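Local coordinates for protein glutathione S-transferase (Sulfitobacter, PDB 4GF0) that binds glutathione and, as a homologue of the glutathione S-transferases, probably conjugates it through its thiol to electrophilic substrates, at residues A[5-10]-A[56-61]; A[11-16]-A[167-172]; A[82-87]-A[157-162]; A[142-147]-A[184-189]. One frame throughout, in Å; residues are numbered along the deposited sequence. Where two conformers were deposited one is given.

Contact 1 of 4, residues A[5-10]-A[56-61]; sequences TLYFTP and ALRLED
The ring of Tyr-7 has the carbonyl oxygen of Ala-56 at its edge, close to its plane, with Tyr-7 CD1 3.5 Å from Ala-56 O, while its hydroxyl reaches the edge of the Arg-58 guanidinium. There NH2 of Arg-58 donates to Tyr-7 OH over 3.2 Å, only 7° out of the guanidinium plane, although ring and guanidinium planes stand 74° apart. Arg-58 runs extended as far as CD and then bends at chi3 (-57°), which turns the guanidinium toward the tyrosine. Alanine suits position 56 because its small CB lies beside the ring at Tyr-7 CD1. On the other face of the sheet, Leu-6 and Leu-57 meet through their CD1 methyls, 4.0 Å apart, and Val-17 and Leu-71 from two helices pack on that apolar face. Thr-5/Arg-58 and Tyr-7/Ala-56 are antiparallel hydrogen-bonded pairs flanking the non-hydrogen-bonded pair Leu-6/Leu-57; Arg-58 N to Thr-5 O is 2.8 Å, and Tyr-7 N donates to Ala-56 O at 2.9 Å with a weak return bond. A water accepts from Thr-5 OG1 and donates to Arg-58 O. This is the antiparallel pairing of the two central strands, 4-8 and 56-58, in the four-stranded mixed sheet of the thioredoxin-like N-terminal domain of glutathione transferases.

Contact 2 of 4, residues A[11-16]-A[167-172]; sequences GTISVA and FVVCNW. With GSH (glutathione), chain D.
Trp-172 reaches Gly-11 and Ile-13 with successive atoms of its indole. From CB the side chain leaves with CG anti to the carbonyl carbon (chi1 -69°), and the ring then lies over Val-169 CA and Val-168 O, both offset toward the rim of one face. NE1 donates to Gly-11 O over 2.9 Å, almost straight at 172° and within 5° of the ring plane. Further round, CZ2 comes 3.8 Å from Ile-13 N, and CH2 touches Ile-13 CB. This seam joins the thioredoxin-like N-terminal domain to the helical C-terminal domain of the transferase fold, beside the glutathione site: the ligand sulfur SG2 lies 3.4 Å from Ile-13 N and 3.6 Å from Thr-12 CB. A phenylalanine in place of Trp-172 would probably leave Gly-11 O without its indole donor and weaken the hold between the two domains next to the thiol. Branched aliphatic residues fill the rest of the seam. Ile-13 CD1 packs on Val-169 CG2 at 3.7 Å and on Val-168 CG1, whereas CG2 of Val-168 fits against Ala-16, whose small CB suits so close a helix. Val-168 O accepts from a water that also donates weakly to Gly-11 O.

Contact 3 of 4, residues A[82-87]-A[157-162]; sequences AGLVPT and EDFSLA
Phe-159 and Leu-161 lie against Leu-84 where loop 82-87, between helices 68-78 and 89-111, meets the lead-in to helix 162-170. That lead-in is consistent with the Ser-x-x-Asp N-capping box of glutathione transferases, Ser-160 N being bonded to Asp-163 OD2. Phe-159 comes first. Its CG is anti to the backbone N (chi1 -175°), and the side chain runs alongside that of Leu-84, whose CD2 meets the ring edge at CE2 of Phe-159, 3.6 Å away. The same ring also takes part in a cation-pi contact with Arg-196 and meets Tyr-153 edge-to-face. Its backbone O shares a water with Gly-83 O, the water donating to both. Gly-83 takes a backbone turn with positive phi, which a residue with a side chain adopts less readily. Next, Ser-160 brings its CA within 3.3 Å of Leu-84 O, a CA-H...O contact, and a small polar residue suits this place because its OG accepts from Ala-162 N in a capping bond, 3.3 Å long. Leu-161 follows with both branches at work: CD2 packs 3.7 Å from Leu-84 CB, and CD1 packs 3.6 Å from Val-85 CG2. An alanine at Leu-161 would probably open a gap beside Leu-84 CB and Val-85 CG2, where the two methyls had packed. The backbone closes the join, Leu-161 N donating to Leu-84 O over 3.0 Å in the carbonyl plane, with the bond bent to 144° at the hydrogen.

Contact 4 of 4, residues A[142-147]-A[184-189]; sequences DFVESD and PKITTF
In the all-helical C-terminal domain, Glu-145 of helix 123-148 binds the first backbone N-H groups of helix 184-194. Its two carboxylate oxygens take one N-H each. OE2 accepts from Lys-185 N over 2.9 Å at 164°, and OE1 accepts from Ile-186 N over 3.0 Å in a more bent bond; both use the syn lone pair, so the group grips the helix end like a fork. The side chain reaches there because CG is anti to the backbone N and the chain then bends at chi2 (77°). Glutamate suits the place: the first turn of a helix has N-H groups without partners inside the helix, and a negative charge there is likely to be favoured by the helix dipole. Pro-184, which has no N-H to offer, suits the first turn, and its CD lies 3.4 Å from Glu-145 OE2.

In this domain the two helices cross nearly at right angles, 86° between the short segments, with axes 9.2 Å apart at closest approach. Lys-185 bends at chi3 so that NZ reaches the backbone of Glu-145, where it makes a weak bond to Glu-145 O at 2.9 Å. That amine is also hydrogen-bonded to Leu-149 O, while Glu-145 OE2 stays 5.3 Å from Lys-185 NZ, a distance at which the opposite charges may still attract. Beside the carboxylate, Val-144 CG1 meets Ile-186 CD1 at 3.8 Å, the two side chains crossing at about a right angle. Ala-141 and Leu-149 also pack on Ile-186.

How the contacts relate
Contacts 1 and 2 are buried, contact 2 lying closest to the centre of the chain, whereas contacts 3 and 4 are only partly buried. Contact 1 belongs to the N-terminal sheet and relies on backbone bonds between strands; contact 2 relies on branched side chains and one indole bond. Contact 3 joins loops through apolar side chains and a single backbone bond, and contact 4 binds two helices chiefly by a carboxylate on backbone N-H groups. Strand 4-8 of contact 1 leads into helix 14-23 of contact 2, where Thr-9 N meets Ser-14 OG. Helix 162-170 carries contact 2 and starts in contact 3, and its Phe-167 packs on Phe-189 of contact 4.

Contact 1 of 4, residues A[5-10]-A[56-61]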
loop_
_atom_site.group_PDB
_atom_site.type_symbol
_atom_site.label_atom_id
_atom_site.label_comp_id
_atom_site.label_asym_id
_atom_site.label_seq_id
_atom_site.Cartn_x
_atom_site.Cartn_y
_atom_site.Cartn_z
ATOM N N THR A 5 2.849 20.574 -3.890
ATOM C CA THR A 5 3.407 20.751 -2.557
ATOM C C THR A 5 3.461 19.399 -1.876
ATOM O O THR A 5 2.449 18.701 -1.778
ATOM C CB THR A 5 2.545 21.700 -1.719
ATOM O OG1 THR A 5 2.386 22.936 -2.419
ATOM C CG2 THR A 5 3.207 21.971 -0.367
ATOM N N LEU A 6 4.643 19.024 -1.399
ATOM C CA LEU A 6 4.809 17.725 -0.767
ATOM C C LEU A 6 5.073 17.920 0.708
ATOM O O LEU A 6 6.049 18.566 1.078
ATOM C CB LEU A 6 5.997 16.987 -1.374
ATOM C CG LEU A 6 6.318 15.651 -0.699
ATOM C CD1 LEU A 6 5.217 14.640 -0.985
ATOM C CD2 LEU A 6 7.665 15.138 -1.214
ATOM N N TYR A 7 4.217 17.344 1.545
ATOM C CA TYR A 7 4.459 17.340 2.982
ATOM C C TYR A 7 5.306 16.114 3.306
ATOM O O TYR A 7 4.940 15.000 2.964
ATOM C CB TYR A 7 3.124 17.295 3.726
ATOM C CG TYR A 7 2.307 18.529 3.458
ATOM C CD1 TYR A 7 1.491 18.624 2.341
ATOM C CD2 TYR A 7 2.384 19.623 4.310
ATOM C CE1 TYR A 7 0.755 19.786 2.092
ATOM C CE2 TYR A 7 1.653 20.767 4.069
ATOM C CZ TYR A 7 0.849 20.843 2.964
ATOM O OH TYR A 7 0.126 21.992 2.740
ATOM N N PHE A 8 6.441 16.336 3.954
ATOM C CA PHE A 8 7.414 15.276 4.153
ATOM C C PHE A 8 8.118 15.457 5.483
ATOM O O PHE A 8 8.033 16.512 6.122
ATOM C CB PHE A 8 8.469 15.330 3.038
ATOM C CG PHE A 8 9.564 16.322 3.306
ATOM C CD1 PHE A 8 9.368 17.676 3.048
ATOM C CD2 PHE A 8 10.784 15.915 3.843
ATOM C CE1 PHE A 8 10.374 18.602 3.312
ATOM C CE2 PHE A 8 11.777 16.838 4.120
ATOM C CZ PHE A 8 11.574 18.181 3.849
ATOM N N THR A 9 8.858 14.428 5.881
ATOM C CA THR A 9 9.684 14.496 7.075
ATOM C C THR A 9 10.977 13.791 6.713
ATOM O O THR A 9 10.928 12.721 6.105
ATOM C CB THR A 9 9.000 13.776 8.239
ATOM O OG1 THR A 9 7.733 14.395 8.501
ATOM C CG2 THR A 9 9.865 13.827 9.505
ATOM N N PRO A 10 12.130 14.388 7.057
ATOM C CA PRO A 10 13.393 13.754 6.651
ATOM C C PRO A 10 13.475 12.322 7.175
ATOM O O PRO A 10 13.004 12.059 8.286
ATOM C CB PRO A 10 14.457 14.629 7.320
ATOM C CG PRO A 10 13.790 15.974 7.474
ATOM C CD PRO A 10 12.350 15.653 7.783
ATOM N N ALA A 56 1.909 13.637 2.232
ATOM C CA ALA A 56 0.663 14.082 1.625
ATOM C C ALA A 56 1.088 14.994 0.492
ATOM O O ALA A 56 2.134 15.650 0.567
ATOM C CB ALA A 56 -0.214 14.833 2.637
ATOM N N LEU A 57 0.285 15.039 -0.560
ATOM C CA LEU A 57 0.617 15.863 -1.714
ATOM C C LEU A 57 -0.545 16.784 -2.018
ATOM O O LEU A 57 -1.682 16.329 -2.155
ATOM C CB LEU A 57 0.891 14.966 -2.926
ATOM C CG LEU A 57 1.457 15.643 -4.177
ATOM C CD1 LEU A 57 2.925 16.055 -3.941
ATOM C CD2 LEU A 57 1.327 14.692 -5.370
ATOM N N ARG A 58 -0.269 18.081 -2.127
ATOM C CA ARG A 58 -1.306 19.012 -2.514
ATOM C C ARG A 58 -1.173 19.309 -3.997
ATOM O O ARG A 58 -0.109 19.734 -4.470
ATOM C CB ARG A 58 -1.207 20.319 -1.718
ATOM C CG ARG A 58 -2.265 21.336 -2.125
ATOM C CD ARG A 58 -2.052 22.688 -1.452
ATOM N NE ARG A 58 -2.043 22.551 -0.001
ATOM C CZ ARG A 58 -3.138 22.426 0.746
ATOM N NH1 ARG A 58 -4.338 22.423 0.175
ATOM N NH2 ARG A 58 -3.031 22.301 2.064
ATOM N N LEU A 59 -2.258 19.096 -4.728
ATOM C CA LEU A 59 -2.239 19.291 -6.178
ATOM C C LEU A 59 -2.475 20.750 -6.520
ATOM O O LEU A 59 -2.750 21.567 -5.637
ATOM C CB LEU A 59 -3.298 18.414 -6.846
ATOM C CG LEU A 59 -3.179 16.921 -6.545
ATOM C CD1 LEU A 59 -4.191 16.145 -7.396
ATOM C CD2 LEU A 59 -1.752 16.407 -6.767
ATOM N N GLU A 60 -2.375 21.076 -7.807
ATOM C CA GLU A 60 -2.525 22.452 -8.260
ATOM C C GLU A 60 -3.909 23.009 -7.958
ATOM O O GLU A 60 -4.070 24.224 -7.816
ATOM C CB GLU A 60 -2.213 22.567 -9.759
ATOM C CG GLU A 60 -0.774 22.211 -10.129
ATOM C CD GLU A 60 -0.615 21.948 -11.623
ATOM O OE1 GLU A 60 -1.566 21.396 -12.220
ATOM O OE2 GLU A 60 0.448 22.296 -12.200
ATOM N N ASP A 61 -4.903 22.130 -7.846
ATOM C CA ASP A 61 -6.270 22.579 -7.541
ATOM C C ASP A 61 -6.631 22.425 -6.066
ATOM O O ASP A 61 -7.811 22.489 -5.713
ATOM C CB ASP A 61 -7.307 21.846 -8.405
ATOM C CG ASP A 61 -7.445 20.370 -8.045
ATOM O OD1 ASP A 61 -6.681 19.849 -7.194
ATOM O OD2 ASP A 61 -8.319 19.706 -8.646
HETATM O O HOH W 1 0.553 22.863 -4.398
#

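Contact 2 of 4, residues A[11-16]-A[167-172]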
loop_
_atom_site.group_PDB
_atom_site.type_symbol
_atom_site.label_atom_id
_atom_site.label_comp_id
_atom_site.label_asym_id
_atom_site.label_seq_id
_atom_site.Cartn_x
_atom_site.Cartn_y
_atom_site.Cartn_z
ATOM N N GLY A 11 14.013 11.408 6.369
ATOM C CA GLY A 11 14.233 10.044 6.817
ATOM C C GLY A 11 12.996 9.165 6.783
ATOM O O GLY A 11 13.056 7.994 7.167
ATOM N N THR A 12 11.871 9.718 6.338
ATOM C CA THR A 12 10.630 8.943 6.275
ATOM C C THR A 12 10.299 8.518 4.852
ATOM O O THR A 12 10.967 8.923 3.884
ATOM C CB THR A 12 9.426 9.708 6.879
ATOM O OG1 THR A 12 9.102 10.837 6.056
ATOM C CG2 THR A 12 9.740 10.179 8.299
ATOM N N ILE A 13 9.232 7.734 4.726
ATOM C CA ILE A 13 8.823 7.195 3.438
ATOM C C ILE A 13 8.388 8.285 2.453
ATOM O O ILE A 13 8.410 8.072 1.235
ATOM C CB ILE A 13 7.709 6.133 3.602
ATOM C CG1 ILE A 13 7.626 5.231 2.367
ATOM C CG2 ILE A 13 6.360 6.794 3.935
ATOM C CD1 ILE A 13 8.944 4.506 2.073
ATOM N N SER A 14 8.000 9.450 2.974
ATOM C CA SER A 14 7.635 10.589 2.129
ATOM C C SER A 14 8.754 10.962 1.168
ATOM O O SER A 14 8.498 11.541 0.105
ATOM C CB SER A 14 7.284 11.813 2.984
ATOM O OG SER A 14 8.333 12.135 3.895
ATOM N N VAL A 15 9.995 10.657 1.539
ATOM C CA VAL A 15 11.134 11.010 0.699
ATOM C C VAL A 15 11.101 10.257 -0.637
ATOM O O VAL A 15 11.626 10.745 -1.644
ATOM C CB VAL A 15 12.481 10.807 1.445
ATOM C CG1 VAL A 15 13.654 11.226 0.585
ATOM C CG2 VAL A 15 12.484 11.616 2.748
ATOM N N ALA A 16 10.466 9.086 -0.657
ATOM C CA ALA A 16 10.331 8.330 -1.903
ATOM C C ALA A 16 9.576 9.150 -2.943
ATOM O O ALA A 16 9.886 9.108 -4.134
ATOM C CB ALA A 16 9.622 6.991 -1.664
ATOM N N PHE A 167 14.361 2.114 -2.087
ATOM C CA PHE A 167 15.535 2.803 -1.561
ATOM C C PHE A 167 15.290 3.383 -0.166
ATOM O O PHE A 167 16.092 3.195 0.752
ATOM C CB PHE A 167 15.947 3.917 -2.515
ATOM C CG PHE A 167 17.094 4.739 -2.015
ATOM C CD1 PHE A 167 18.363 4.193 -1.922
ATOM C CD2 PHE A 167 16.900 6.057 -1.639
ATOM C CE1 PHE A 167 19.440 4.959 -1.464
ATOM C CE2 PHE A 167 17.966 6.826 -1.175
ATOM C CZ PHE A 167 19.235 6.273 -1.087
ATOM N N VAL A 168 14.190 4.106 -0.007
ATOM C CA VAL A 168 13.920 4.726 1.281
ATOM C C VAL A 168 13.689 3.676 2.369
ATOM O O VAL A 168 14.141 3.835 3.501
ATOM C CB VAL A 168 12.754 5.741 1.199
ATOM C CG1 VAL A 168 12.401 6.242 2.591
ATOM C CG2 VAL A 168 13.151 6.906 0.299
ATOM N N VAL A 169 13.030 2.577 2.023
ATOM C CA VAL A 169 12.829 1.504 2.994
ATOM C C VAL A 169 14.149 0.828 3.362
ATOM O O VAL A 169 14.428 0.599 4.542
ATOM C CB VAL A 169 11.814 0.458 2.498
ATOM C CG1 VAL A 169 11.699 -0.701 3.503
ATOM C CG2 VAL A 169 10.444 1.114 2.268
ATOM N N CYS A 170 14.985 0.529 2.367
ATOM C CA CYS A 170 16.255 -0.144 2.666
ATOM C C CYS A 170 17.202 0.764 3.440
ATOM O O CYS A 170 18.113 0.307 4.140
ATOM C CB CYS A 170 16.918 -0.651 1.383
ATOM S SG CYS A 170 16.069 -2.062 0.682
ATOM N N ASN A 171 16.977 2.063 3.332
ATOM C CA ASN A 171 17.766 3.029 4.078
ATOM C C ASN A 171 17.525 2.918 5.594
ATOM O O ASN A 171 18.312 3.428 6.387
ATOM C CB ASN A 171 17.466 4.445 3.577
ATOM C CG ASN A 171 18.594 5.395 3.837
ATOM O OD1 ASN A 171 19.716 5.187 3.374
ATOM N ND2 ASN A 171 18.308 6.459 4.581
ATOM N N TRP A 172 16.438 2.246 5.979
ATOM C CA TRP A 172 16.118 2.000 7.388
ATOM C C TRP A 172 16.842 0.778 7.949
ATOM O O TRP A 172 16.882 0.590 9.165
ATOM C CB TRP A 172 14.615 1.760 7.570
ATOM C CG TRP A 172 13.744 2.943 7.344
ATOM C CD1 TRP A 172 14.063 4.250 7.543
ATOM C CD2 TRP A 172 12.391 2.920 6.877
ATOM N NE1 TRP A 172 12.987 5.051 7.224
ATOM C CE2 TRP A 172 11.949 4.258 6.815
ATOM C CE3 TRP A 172 11.513 1.900 6.509
ATOM C CZ2 TRP A 172 10.658 4.598 6.389
ATOM C CZ3 TRP A 172 10.232 2.236 6.091
ATOM C CH2 TRP A 172 9.816 3.575 6.035
HETATM N N1 GSH D . 0.751 3.736 4.432
HETATM C CA1 GSH D . 1.346 5.048 4.552
HETATM C C1 GSH D . 2.064 5.399 3.288
HETATM O O11 GSH D . 2.083 6.592 2.879
HETATM O O12 GSH D . 2.675 4.507 2.640
HETATM C CB1 GSH D . 2.352 5.061 5.679
HETATM C CG1 GSH D . 2.579 6.524 6.069
HETATM C CD1 GSH D . 3.378 6.579 7.376
HETATM O OE1 GSH D . 3.108 5.830 8.316
HETATM N N2 GSH D . 4.473 7.538 7.487
HETATM C CA2 GSH D . 5.229 7.612 8.714
HETATM C C2 GSH D . 4.554 8.625 9.601
HETATM O O2 GSH D . 3.943 9.569 9.120
HETATM C CB2 GSH D . 6.637 8.041 8.451
HETATM S SG2 GSH D . 7.497 6.771 7.540
HETATM N N3 GSH D . 4.597 8.496 11.052
HETATM C CA3 GSH D . 3.934 9.513 11.861
HETATM C C3 GSH D . 3.243 8.901 13.054
HETATM O O31 GSH D . 2.991 7.662 13.080
HETATM O O32 GSH D . 2.892 9.638 14.030
HETATM O O HOH W 2 14.911 6.256 4.854
#

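Contact 3 of 4, residues A[82-87]-A[157-162]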
loop_
_atom_site.group_PDB
_atom_site.type_symbol
_atom_site.label_atom_id
_atom_site.label_comp_id
_atom_site.label_asym_id
_atom_site.label_seq_id
_atom_site.Cartn_x
_atom_site.Cartn_y
_atom_site.Cartn_z
ATOM N N ALA A 82 9.107 10.640 -18.141
ATOM C CA ALA A 82 10.125 10.098 -17.242
ATOM C C ALA A 82 10.214 8.579 -17.343
ATOM O O ALA A 82 11.175 7.985 -16.865
ATOM C CB ALA A 82 9.847 10.509 -15.808
ATOM N N GLY A 83 9.211 7.954 -17.954
ATOM C CA GLY A 83 9.191 6.505 -18.108
ATOM C C GLY A 83 9.258 5.742 -16.795
ATOM O O GLY A 83 9.876 4.676 -16.713
ATOM N N LEU A 84 8.608 6.272 -15.763
ATOM C CA LEU A 84 8.687 5.657 -14.435
ATOM C C LEU A 84 7.857 4.378 -14.279
ATOM O O LEU A 84 8.068 3.616 -13.339
ATOM C CB LEU A 84 8.294 6.671 -13.360
ATOM C CG LEU A 84 9.285 7.828 -13.180
ATOM C CD1 LEU A 84 8.673 8.934 -12.318
ATOM C CD2 LEU A 84 10.561 7.303 -12.550
ATOM N N VAL A 85 6.912 4.153 -15.186
ATOM C CA VAL A 85 6.111 2.929 -15.192
ATOM C C VAL A 85 6.264 2.265 -16.552
ATOM O O VAL A 85 6.072 2.920 -17.588
ATOM C CB VAL A 85 4.617 3.236 -14.944
ATOM C CG1 VAL A 85 3.764 1.953 -15.036
ATOM C CG2 VAL A 85 4.433 3.908 -13.593
ATOM N N PRO A 86 6.615 0.970 -16.566
ATOM C CA PRO A 86 6.755 0.235 -17.827
ATOM C C PRO A 86 5.447 0.199 -18.617
ATOM O O PRO A 86 4.361 0.149 -18.041
ATOM C CB PRO A 86 7.076 -1.195 -17.380
ATOM C CG PRO A 86 7.513 -1.086 -15.980
ATOM C CD PRO A 86 6.912 0.134 -15.387
ATOM N N THR A 87 5.543 0.215 -19.940
ATOM C CA THR A 87 4.345 0.075 -20.760
ATOM C C THR A 87 3.803 -1.356 -20.729
ATOM O O THR A 87 2.596 -1.566 -20.828
ATOM C CB THR A 87 4.591 0.518 -22.212
ATOM O OG1 THR A 87 5.659 -0.254 -22.769
ATOM C CG2 THR A 87 4.952 1.986 -22.259
ATOM N N GLU A 157 17.412 -3.762 -15.590
ATOM C CA GLU A 157 18.041 -2.597 -16.211
ATOM C C GLU A 157 17.258 -1.300 -15.980
ATOM O O GLU A 157 17.849 -0.238 -15.774
ATOM C CB GLU A 157 18.228 -2.834 -17.719
ATOM C CG GLU A 157 18.542 -1.569 -18.526
ATOM C CD GLU A 157 18.643 -1.824 -20.030
ATOM O OE1 GLU A 157 18.723 -3.004 -20.438
ATOM O OE2 GLU A 157 18.639 -0.840 -20.806
ATOM N N ASP A 158 15.933 -1.385 -16.004
ATOM C CA ASP A 158 15.088 -0.195 -16.004
ATOM C C ASP A 158 14.652 0.275 -14.618
ATOM O O ASP A 158 14.046 -0.469 -13.855
ATOM C CB ASP A 158 13.847 -0.451 -16.861
ATOM C CG ASP A 158 14.198 -0.853 -18.278
ATOM O OD1 ASP A 158 15.124 -0.246 -18.849
ATOM O OD2 ASP A 158 13.565 -1.782 -18.815
ATOM N N PHE A 159 14.975 1.528 -14.320
ATOM C CA PHE A 159 14.488 2.231 -13.143
ATOM C C PHE A 159 12.967 2.380 -13.217
ATOM O O PHE A 159 12.395 2.538 -14.307
ATOM C CB PHE A 159 15.139 3.616 -13.150
ATOM C CG PHE A 159 14.844 4.453 -11.943
ATOM C CD1 PHE A 159 15.591 4.306 -10.784
ATOM C CD2 PHE A 159 13.864 5.433 -11.983
ATOM C CE1 PHE A 159 15.343 5.101 -9.680
ATOM C CE2 PHE A 159 13.604 6.226 -10.875
ATOM C CZ PHE A 159 14.352 6.061 -9.720
ATOM N N SER A 160 12.298 2.350 -12.067
ATOM C CA SER A 160 10.841 2.493 -12.043
ATOM C C SER A 160 10.400 3.057 -10.707
ATOM O O SER A 160 11.221 3.279 -9.820
ATOM C CB SER A 160 10.158 1.131 -12.258
ATOM O OG SER A 160 10.321 0.291 -11.122
ATOM N N LEU A 161 9.092 3.261 -10.551
ATOM C CA LEU A 161 8.554 3.713 -9.269
ATOM C C LEU A 161 8.914 2.837 -8.079
ATOM O O LEU A 161 8.928 3.319 -6.947
ATOM C CB LEU A 161 7.028 3.805 -9.316
ATOM C CG LEU A 161 6.409 4.799 -10.285
ATOM C CD1 LEU A 161 4.894 4.670 -10.111
ATOM C CD2 LEU A 161 6.888 6.234 -9.993
ATOM N N ALA A 162 9.190 1.557 -8.311
ATOM C CA ALA A 162 9.495 0.676 -7.191
ATOM C C ALA A 162 10.816 1.065 -6.539
ATOM O O ALA A 162 11.020 0.828 -5.352
ATOM C CB ALA A 162 9.521 -0.787 -7.622
HETATM O O HOH W 3 10.045 2.049 -15.878
#

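Contact 4 of 4, residues A[142-147]-A[184-189]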
loop_
_atom_site.group_PDB
_atom_site.type_symbol
_atom_site.label_atom_id
_atom_site.label_comp_id
_atom_site.label_asym_id
_atom_site.label_seq_id
_atom_site.Cartn_x
_atom_site.Cartn_y
_atom_site.Cartn_z
ATOM N N ASP A 142 15.635 -10.409 3.098
ATOM C CA ASP A 142 15.836 -11.708 2.449
ATOM C C ASP A 142 14.940 -11.849 1.223
ATOM O O ASP A 142 15.384 -12.255 0.144
ATOM C CB ASP A 142 15.516 -12.853 3.414
ATOM C CG ASP A 142 16.588 -13.074 4.452
ATOM O OD1 ASP A 142 17.673 -12.468 4.348
ATOM O OD2 ASP A 142 16.341 -13.885 5.374
ATOM N N PHE A 143 13.667 -11.519 1.403
ATOM C CA PHE A 143 12.701 -11.566 0.313
ATOM C C PHE A 143 12.979 -10.551 -0.789
ATOM O O PHE A 143 12.810 -10.854 -1.975
ATOM C CB PHE A 143 11.286 -11.368 0.845
ATOM C CG PHE A 143 10.228 -11.536 -0.202
ATOM C CD1 PHE A 143 9.800 -12.802 -0.565
ATOM C CD2 PHE A 143 9.670 -10.440 -0.827
ATOM C CE1 PHE A 143 8.824 -12.972 -1.534
ATOM C CE2 PHE A 143 8.701 -10.600 -1.802
ATOM C CZ PHE A 143 8.275 -11.870 -2.151
ATOM N N VAL A 144 13.368 -9.337 -0.412
ATOM C CA VAL A 144 13.757 -8.340 -1.396
ATOM C C VAL A 144 14.885 -8.886 -2.264
ATOM O O VAL A 144 14.825 -8.817 -3.492
ATOM C CB VAL A 144 14.226 -7.031 -0.722
ATOM C CG1 VAL A 144 14.952 -6.136 -1.728
ATOM C CG2 VAL A 144 13.037 -6.296 -0.124
ATOM N N GLU A 145 15.902 -9.435 -1.607
ATOM C CA GLU A 145 17.099 -9.923 -2.277
ATOM C C GLU A 145 16.780 -11.088 -3.218
ATOM O O GLU A 145 17.319 -11.173 -4.314
ATOM C CB GLU A 145 18.153 -10.326 -1.231
ATOM C CG GLU A 145 19.462 -10.868 -1.788
ATOM C CD GLU A 145 20.371 -9.778 -2.329
ATOM O OE1 GLU A 145 20.080 -8.576 -2.117
ATOM O OE2 GLU A 145 21.390 -10.121 -2.963
ATOM N N SER A 146 15.873 -11.962 -2.806
ATOM C CA SER A 146 15.620 -13.186 -3.557
ATOM C C SER A 146 14.474 -13.056 -4.558
ATOM O O SER A 146 14.444 -13.764 -5.563
ATOM C CB SER A 146 15.318 -14.333 -2.597
ATOM O OG SER A 146 14.062 -14.126 -1.982
ATOM N N ASP A 147 13.529 -12.159 -4.291
ATOM C CA ASP A 147 12.264 -12.181 -5.029
ATOM C C ASP A 147 11.755 -10.848 -5.561
ATOM O O ASP A 147 10.756 -10.807 -6.276
ATOM C CB ASP A 147 11.179 -12.829 -4.171
ATOM C CG ASP A 147 11.288 -14.336 -4.143
ATOM O OD1 ASP A 147 10.448 -15.005 -4.776
ATOM O OD2 ASP A 147 12.217 -14.848 -3.492
ATOM N N PRO A 184 24.039 -8.650 -1.350
ATOM C CA PRO A 184 24.806 -8.074 -2.464
ATOM C C PRO A 184 23.964 -7.263 -3.448
ATOM O O PRO A 184 24.394 -6.176 -3.838
ATOM C CB PRO A 184 25.446 -9.299 -3.147
ATOM C CG PRO A 184 24.798 -10.507 -2.537
ATOM C CD PRO A 184 24.287 -10.096 -1.189
ATOM N N LYS A 185 22.785 -7.756 -3.830
ATOM C CA LYS A 185 21.955 -7.013 -4.777
ATOM C C LYS A 185 21.393 -5.728 -4.175
ATOM O O LYS A 185 21.340 -4.697 -4.851
ATOM C CB LYS A 185 20.853 -7.895 -5.369
ATOM C CG LYS A 185 21.385 -8.917 -6.373
ATOM C CD LYS A 185 20.264 -9.506 -7.210
ATOM C CE LYS A 185 19.376 -10.367 -6.354
ATOM N NZ LYS A 185 18.163 -10.839 -7.077
ATOM N N ILE A 186 20.993 -5.782 -2.908
ATOM C CA ILE A 186 20.542 -4.579 -2.219
ATOM C C ILE A 186 21.688 -3.577 -2.151
ATOM O O ILE A 186 21.491 -2.385 -2.356
ATOM C CB ILE A 186 20.012 -4.885 -0.795
ATOM C CG1 ILE A 186 18.700 -5.670 -0.880
ATOM C CG2 ILE A 186 19.787 -3.593 -0.011
ATOM C CD1 ILE A 186 18.077 -5.983 0.482
ATOM N N THR A 187 22.896 -4.074 -1.895
ATOM C CA THR A 187 24.064 -3.206 -1.801
ATOM C C THR A 187 24.328 -2.496 -3.127
ATOM O O THR A 187 24.514 -1.277 -3.157
ATOM C CB THR A 187 25.310 -3.983 -1.367
ATOM O OG1 THR A 187 25.105 -4.473 -0.037
ATOM C CG2 THR A 187 26.539 -3.080 -1.379
ATOM N N THR A 188 24.314 -3.256 -4.219
ATOM C CA THR A 188 24.518 -2.663 -5.540
ATOM C C THR A 188 23.407 -1.673 -5.850
ATOM O O THR A 188 23.660 -0.600 -6.394
ATOM C CB THR A 188 24.587 -3.731 -6.641
ATOM O OG1 THR A 188 25.735 -4.563 -6.417
ATOM C CG2 THR A 188 24.702 -3.071 -8.005
ATOM N N PHE A 189 22.181 -2.038 -5.488
ATOM C CA PHE A 189 21.015 -1.173 -5.689
ATOM C C PHE A 189 21.181 0.165 -4.965
ATOM O O PHE A 189 20.946 1.232 -5.539
ATOM C CB PHE A 189 19.742 -1.908 -5.225
ATOM C CG PHE A 189 18.542 -1.017 -5.080
ATOM C CD1 PHE A 189 17.848 -0.571 -6.205
ATOM C CD2 PHE A 189 18.096 -0.627 -3.820
ATOM C CE1 PHE A 189 16.732 0.268 -6.078
ATOM C CE2 PHE A 189 16.970 0.206 -3.690
ATOM C CZ PHE A 189 16.294 0.652 -4.817
#